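Local coordinates for thiamin pyrophosphokinase (Saccharomyces cerevisiae, PDB 1IG0), which transfers a pyrophosphate group from ATP to thiamine, making thiamine diphosphate and AMP, and is the only yeast enzyme able to do so, at residues Y220-F228 and N307-L315. Numbering follows the deposited sequence.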
ATOM      1  N   TYR B 220      11.352  -2.515   4.564  1.00 18.32           N
ATOM      2  CA  TYR B 220      10.533  -3.578   4.009  1.00 19.22           C
ATOM      3  C   TYR B 220      11.079  -3.994   2.662  1.00 20.42           C
ATOM      4  O   TYR B 220      11.498  -3.154   1.866  1.00 20.74           O
ATOM      5  CB  TYR B 220       9.081  -3.127   3.820  1.00 19.55           C
ATOM      6  CG  TYR B 220       8.351  -2.831   5.104  1.00 18.74           C
ATOM      7  CD1 TYR B 220       8.305  -1.539   5.622  1.00 18.50           C
ATOM      8  CD2 TYR B 220       7.732  -3.853   5.820  1.00 18.70           C
ATOM      9  CE1 TYR B 220       7.661  -1.272   6.829  1.00 18.05           C
ATOM     10  CE2 TYR B 220       7.087  -3.598   7.024  1.00 18.45           C
ATOM     11  CZ  TYR B 220       7.055  -2.307   7.524  1.00 17.85           C
ATOM     12  OH  TYR B 220       6.420  -2.053   8.716  1.00 18.18           O
ATOM     13  N   MET B 221      11.091  -5.297   2.421  1.00 20.27           N
ATOM     14  CA  MET B 221      11.535  -5.828   1.147  1.00 20.07           C
ATOM     15  C   MET B 221      10.336  -6.559   0.574  1.00 19.94           C
ATOM     16  O   MET B 221       9.827  -7.504   1.179  1.00 20.42           O
ATOM     17  CB  MET B 221      12.697  -6.801   1.312  1.00 20.34           C
ATOM     18  CG  MET B 221      13.109  -7.438  -0.006  1.00 21.91           C
ATOM     19  SD  MET B 221      14.501  -8.566   0.135  1.00 25.24           S
ATOM     20  CE  MET B 221      15.860  -7.444   0.032  1.00 24.25           C
ATOM     21  N   THR B 222       9.875  -6.106  -0.583  1.00 19.55           N
ATOM     22  CA  THR B 222       8.726  -6.714  -1.229  1.00 19.39           C
ATOM     23  C   THR B 222       9.196  -7.243  -2.574  1.00 19.12           C
ATOM     24  O   THR B 222      10.369  -7.111  -2.921  1.00 18.93           O
ATOM     25  CB  THR B 222       7.602  -5.677  -1.443  1.00 19.33           C
ATOM     26  OG1 THR B 222       7.902  -4.867  -2.587  1.00 19.01           O
ATOM     27  CG2 THR B 222       7.480  -4.775  -0.224  1.00 19.78           C
ATOM     28  N   PRO B 223       8.292  -7.857  -3.352  1.00 19.34           N
ATOM     29  CA  PRO B 223       8.709  -8.380  -4.656  1.00 20.48           C
ATOM     30  C   PRO B 223       9.175  -7.291  -5.616  1.00 20.50           C
ATOM     31  O   PRO B 223       9.818  -7.584  -6.626  1.00 20.35           O
ATOM     32  CB  PRO B 223       7.450  -9.078  -5.167  1.00 20.20           C
ATOM     33  CG  PRO B 223       6.750  -9.489  -3.908  1.00 21.69           C
ATOM     34  CD  PRO B 223       6.915  -8.275  -3.038  1.00 20.23           C
ATOM     35  N   THR B 224       8.865  -6.038  -5.293  1.00 19.60           N
ATOM     36  CA  THR B 224       9.226  -4.922  -6.165  1.00 19.01           C
ATOM     37  C   THR B 224       9.903  -3.723  -5.504  1.00 19.52           C
ATOM     38  O   THR B 224      10.479  -2.883  -6.200  1.00 19.81           O
ATOM     39  CB  THR B 224       7.982  -4.383  -6.889  1.00 19.90           C
ATOM     40  OG1 THR B 224       7.021  -3.946  -5.919  1.00 19.84           O
ATOM     41  CG2 THR B 224       7.358  -5.464  -7.755  1.00 20.64           C
ATOM     42  N   ASP B 225       9.849  -3.631  -4.180  1.00 18.61           N
ATOM     43  CA  ASP B 225      10.438  -2.476  -3.517  1.00 18.60           C
ATOM     44  C   ASP B 225      11.162  -2.703  -2.204  1.00 19.21           C
ATOM     45  O   ASP B 225      11.063  -3.752  -1.562  1.00 19.10           O
ATOM     46  CB  ASP B 225       9.352  -1.433  -3.228  1.00 18.59           C
ATOM     47  CG  ASP B 225       8.603  -0.999  -4.464  1.00 18.85           C
ATOM     48  OD1 ASP B 225       9.121  -0.128  -5.191  1.00 19.98           O
ATOM     49  OD2 ASP B 225       7.497  -1.529  -4.706  1.00 19.80           O
ATOM     50  N   LEU B 226      11.894  -1.662  -1.834  1.00 18.99           N
ATOM     51  CA  LEU B 226      12.589  -1.562  -0.566  1.00 18.51           C
ATOM     52  C   LEU B 226      11.854  -0.326  -0.063  1.00 18.46           C
ATOM     53  O   LEU B 226      11.816   0.699  -0.747  1.00 18.06           O
ATOM     54  CB  LEU B 226      14.077  -1.256  -0.749  1.00 18.32           C
ATOM     55  CG  LEU B 226      15.009  -2.423  -1.079  1.00 19.04           C
ATOM     56  CD1 LEU B 226      16.434  -1.907  -1.216  1.00 19.81           C
ATOM     57  CD2 LEU B 226      14.929  -3.468   0.024  1.00 19.56           C
ATOM     58  N   ILE B 227      11.236  -0.426   1.104  1.00 18.20           N
ATOM     59  CA  ILE B 227      10.485   0.696   1.642  1.00 17.57           C
ATOM     60  C   ILE B 227      11.047   1.039   3.005  1.00 17.85           C
ATOM     61  O   ILE B 227      11.123   0.183   3.886  1.00 18.62           O
ATOM     62  CB  ILE B 227       8.991   0.333   1.765  1.00 16.31           C
ATOM     63  CG1 ILE B 227       8.475  -0.175   0.414  1.00 16.35           C
ATOM     64  CG2 ILE B 227       8.187   1.547   2.217  1.00 16.64           C
ATOM     65  CD1 ILE B 227       7.081  -0.780   0.468  1.00 16.78           C
ATOM     66  N   PHE B 228      11.450   2.293   3.171  1.00 17.50           N
ATOM     67  CA  PHE B 228      12.032   2.733   4.429  1.00 18.76           C
ATOM     68  C   PHE B 228      11.806   4.217   4.682  1.00 19.09           C
ATOM     69  O   PHE B 228      11.309   4.935   3.815  1.00 19.67           O
ATOM     70  CB  PHE B 228      13.527   2.414   4.430  1.00 18.11           C
ATOM     71  CG  PHE B 228      14.267   2.990   3.260  1.00 19.65           C
ATOM     72  CD1 PHE B 228      14.983   4.175   3.388  1.00 20.25           C
ATOM     73  CD2 PHE B 228      14.236   2.355   2.022  1.00 19.36           C
ATOM     74  CE1 PHE B 228      15.659   4.720   2.296  1.00 21.18           C
ATOM     75  CE2 PHE B 228      14.908   2.893   0.926  1.00 21.49           C
ATOM     76  CZ  PHE B 228      15.621   4.077   1.065  1.00 21.92           C
ATOM     77  N   ASN B 307      10.408   4.731  -1.374  1.00 18.27           N
ATOM     78  CA  ASN B 307      10.331   3.386  -1.905  1.00 17.98           C
ATOM     79  C   ASN B 307      11.328   3.361  -3.050  1.00 18.08           C
ATOM     80  O   ASN B 307      11.376   4.282  -3.868  1.00 17.85           O
ATOM     81  CB  ASN B 307       8.916   3.062  -2.402  1.00 18.33           C
ATOM     82  CG  ASN B 307       8.651   3.571  -3.805  1.00 18.19           C
ATOM     83  OD1 ASN B 307       8.822   2.843  -4.786  1.00 19.59           O
ATOM     84  ND2 ASN B 307       8.236   4.825  -3.909  1.00 14.28           N
ATOM     85  N   VAL B 308      12.157   2.327  -3.078  1.00 17.41           N
ATOM     86  CA  VAL B 308      13.149   2.190  -4.127  1.00 18.47           C
ATOM     87  C   VAL B 308      12.886   0.880  -4.840  1.00 18.73           C
ATOM     88  O   VAL B 308      13.006  -0.196  -4.252  1.00 18.45           O
ATOM     89  CB  VAL B 308      14.583   2.183  -3.555  1.00 18.45           C
ATOM     90  CG1 VAL B 308      15.590   1.947  -4.674  1.00 19.03           C
ATOM     91  CG2 VAL B 308      14.867   3.506  -2.857  1.00 18.65           C
ATOM     92  N   GLU B 309      12.507   0.975  -6.108  1.00 19.08           N
ATOM     93  CA  GLU B 309      12.223  -0.210  -6.892  1.00 19.76           C
ATOM     94  C   GLU B 309      13.481  -1.050  -7.016  1.00 20.58           C
ATOM     95  O   GLU B 309      14.560  -0.533  -7.306  1.00 20.15           O
ATOM     96  CB  GLU B 309      11.713   0.181  -8.279  1.00 19.48           C
ATOM     97  CG  GLU B 309      11.586  -0.985  -9.243  1.00 21.25           C
ATOM     98  CD  GLU B 309      10.945  -0.583 -10.552  1.00 22.71           C
ATOM     99  OE1 GLU B 309      11.289   0.500 -11.071  1.00 21.93           O
ATOM    100  OE2 GLU B 309      10.107  -1.354 -11.064  1.00 22.71           O
ATOM    101  N   ILE B 310      13.337  -2.347  -6.777  1.00 20.63           N
ATOM    102  CA  ILE B 310      14.461  -3.263  -6.870  1.00 21.64           C
ATOM    103  C   ILE B 310      14.159  -4.393  -7.838  1.00 22.04           C
ATOM    104  O   ILE B 310      13.001  -4.741  -8.075  1.00 21.22           O
ATOM    105  CB  ILE B 310      14.801  -3.892  -5.502  1.00 21.27           C
ATOM    106  CG1 ILE B 310      13.554  -4.558  -4.914  1.00 22.82           C
ATOM    107  CG2 ILE B 310      15.352  -2.835  -4.565  1.00 22.30           C
ATOM    108  CD1 ILE B 310      13.803  -5.313  -3.624  1.00 23.18           C
ATOM    109  N   PHE B 311      15.220  -4.948  -8.406  1.00 23.07           N
ATOM    110  CA  PHE B 311      15.114  -6.067  -9.325  1.00 24.96           C
ATOM    111  C   PHE B 311      15.640  -7.233  -8.499  1.00 25.68           C
ATOM    112  O   PHE B 311      16.816  -7.590  -8.562  1.00 25.61           O
ATOM    113  CB  PHE B 311      15.976  -5.797 -10.558  1.00 24.74           C
ATOM    114  CG  PHE B 311      15.589  -4.539 -11.293  1.00 26.40           C
ATOM    115  CD1 PHE B 311      16.560  -3.706 -11.833  1.00 26.50           C
ATOM    116  CD2 PHE B 311      14.250  -4.180 -11.429  1.00 27.06           C
ATOM    117  CE1 PHE B 311      16.205  -2.530 -12.494  1.00 28.30           C
ATOM    118  CE2 PHE B 311      13.884  -3.007 -12.089  1.00 27.70           C
ATOM    119  CZ  PHE B 311      14.863  -2.182 -12.621  1.00 27.50           C
ATOM    120  N   VAL B 312      14.739  -7.794  -7.699  1.00 27.10           N
ATOM    121  CA  VAL B 312      15.027  -8.888  -6.782  1.00 29.31           C
ATOM    122  C   VAL B 312      15.964  -9.996  -7.253  1.00 29.94           C
ATOM    123  O   VAL B 312      16.842 -10.421  -6.502  1.00 30.01           O
ATOM    124  CB  VAL B 312      13.713  -9.530  -6.289  1.00 30.64           C
ATOM    125  CG1 VAL B 312      14.016 -10.650  -5.316  1.00 31.49           C
ATOM    126  CG2 VAL B 312      12.844  -8.476  -5.619  1.00 31.18           C
ATOM    127  N   ASP B 313      15.791 -10.466  -8.483  1.00 31.21           N
ATOM    128  CA  ASP B 313      16.631 -11.546  -8.995  1.00 32.95           C
ATOM    129  C   ASP B 313      18.080 -11.138  -9.271  1.00 33.36           C
ATOM    130  O   ASP B 313      18.910 -11.980  -9.613  1.00 34.03           O
ATOM    131  CB  ASP B 313      16.014 -12.131 -10.268  1.00 34.77           C
ATOM    132  CG  ASP B 313      14.602 -12.640 -10.049  1.00 36.28           C
ATOM    133  OD1 ASP B 313      14.396 -13.464  -9.133  1.00 38.10           O
ATOM    134  OD2 ASP B 313      13.695 -12.218 -10.797  1.00 38.34           O
ATOM    135  N   LYS B 314      18.380  -9.853  -9.111  1.00 33.61           N
ATOM    136  CA  LYS B 314      19.728  -9.334  -9.350  1.00 33.77           C
ATOM    137  C   LYS B 314      20.502  -9.038  -8.065  1.00 33.23           C
ATOM    138  O   LYS B 314      21.732  -8.971  -8.070  1.00 32.57           O
ATOM    139  CB  LYS B 314      19.649  -8.055 -10.187  1.00 35.17           C
ATOM    140  CG  LYS B 314      19.550  -8.279 -11.688  1.00 37.69           C
ATOM    141  CD  LYS B 314      18.423  -9.226 -12.067  1.00 39.85           C
ATOM    142  CE  LYS B 314      18.415  -9.454 -13.567  1.00 41.07           C
ATOM    143  NZ  LYS B 314      19.782  -9.791 -14.056  1.00 41.87           N
ATOM    144  N   LEU B 315      19.769  -8.866  -6.972  1.00 32.17           N
ATOM    145  CA  LEU B 315      20.342  -8.548  -5.667  1.00 32.52           C
ATOM    146  C   LEU B 315      21.456  -9.457  -5.143  1.00 32.97           C
ATOM    147  O   LEU B 315      22.526  -8.981  -4.765  1.00 32.26           O
ATOM    148  CB  LEU B 315      19.214  -8.496  -4.634  1.00 32.60           C
ATOM    149  CG  LEU B 315      18.772  -7.146  -4.062  1.00 33.72           C
ATOM    150  CD1 LEU B 315      19.038  -6.020  -5.044  1.00 32.74           C
ATOM    151  CD2 LEU B 315      17.297  -7.230  -3.710  1.00 32.73           C
TER
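Leu226 and Val308 face each other as the hydrogen-bonded pair of the 225-228 and 307-310 portions of antiparallel strands 225-230 and 304-310. Val308 N gives a nearly straight bond (2.9 Å, 165°) to Leu226 O; the return bond from Leu226 N to Val308 O is more bent. A third, from Ile310 N, reaches Thr224 O at 3.0 Å, carrying the pairing one step into the turn. That turn is the hairpin joining strands 216-221 and 225-230: Thr222 OG1 accepts from the backbone N of both Thr224 and Asp225, an ST turn and ST motif together.

Apolar contacts gather on the Leu226 face. Leu226 CG lies 3.5 Å from Ile310 CG2, its branch set nearly perpendicular across the Ile310 chain. A chi1 of 55° tucks Ile310 CG1 back over the backbone, which carries CD1 past Asp225 O to Thr222 O and near Met221 CG. Val308 CG2 meets the edge of the Phe228 ring, 3.8 Å from CE2. Met221 bends at chi3 (-85°) and meets Leu315 tip to tip, CE to CD2. Past the strand ends, Val312 CG2 rests on the turn at Pro223 O.

On the other face, Asp225 OD1 comes close to Asn307 OD1; this is not a hydrogen bond, and the oxygen and nitrogen assignment of the Asn307 amide is doubtful there. Asp225 OD2 is gripped twice, by Thr224 OG1 from above the carboxylate plane (2.7 Å) and by Phe196 N of the second subunit, so this face reaches the dimer interface.

Strand 216-221 ends the parallel run of the long mixed sheet, and 225-230, 304-310 and 248-254 continue it antiparallel, so the contact joins its two parts. Ile248 packs on Val308 and Ile310; helices 52-61 and 241-247 cover Leu315.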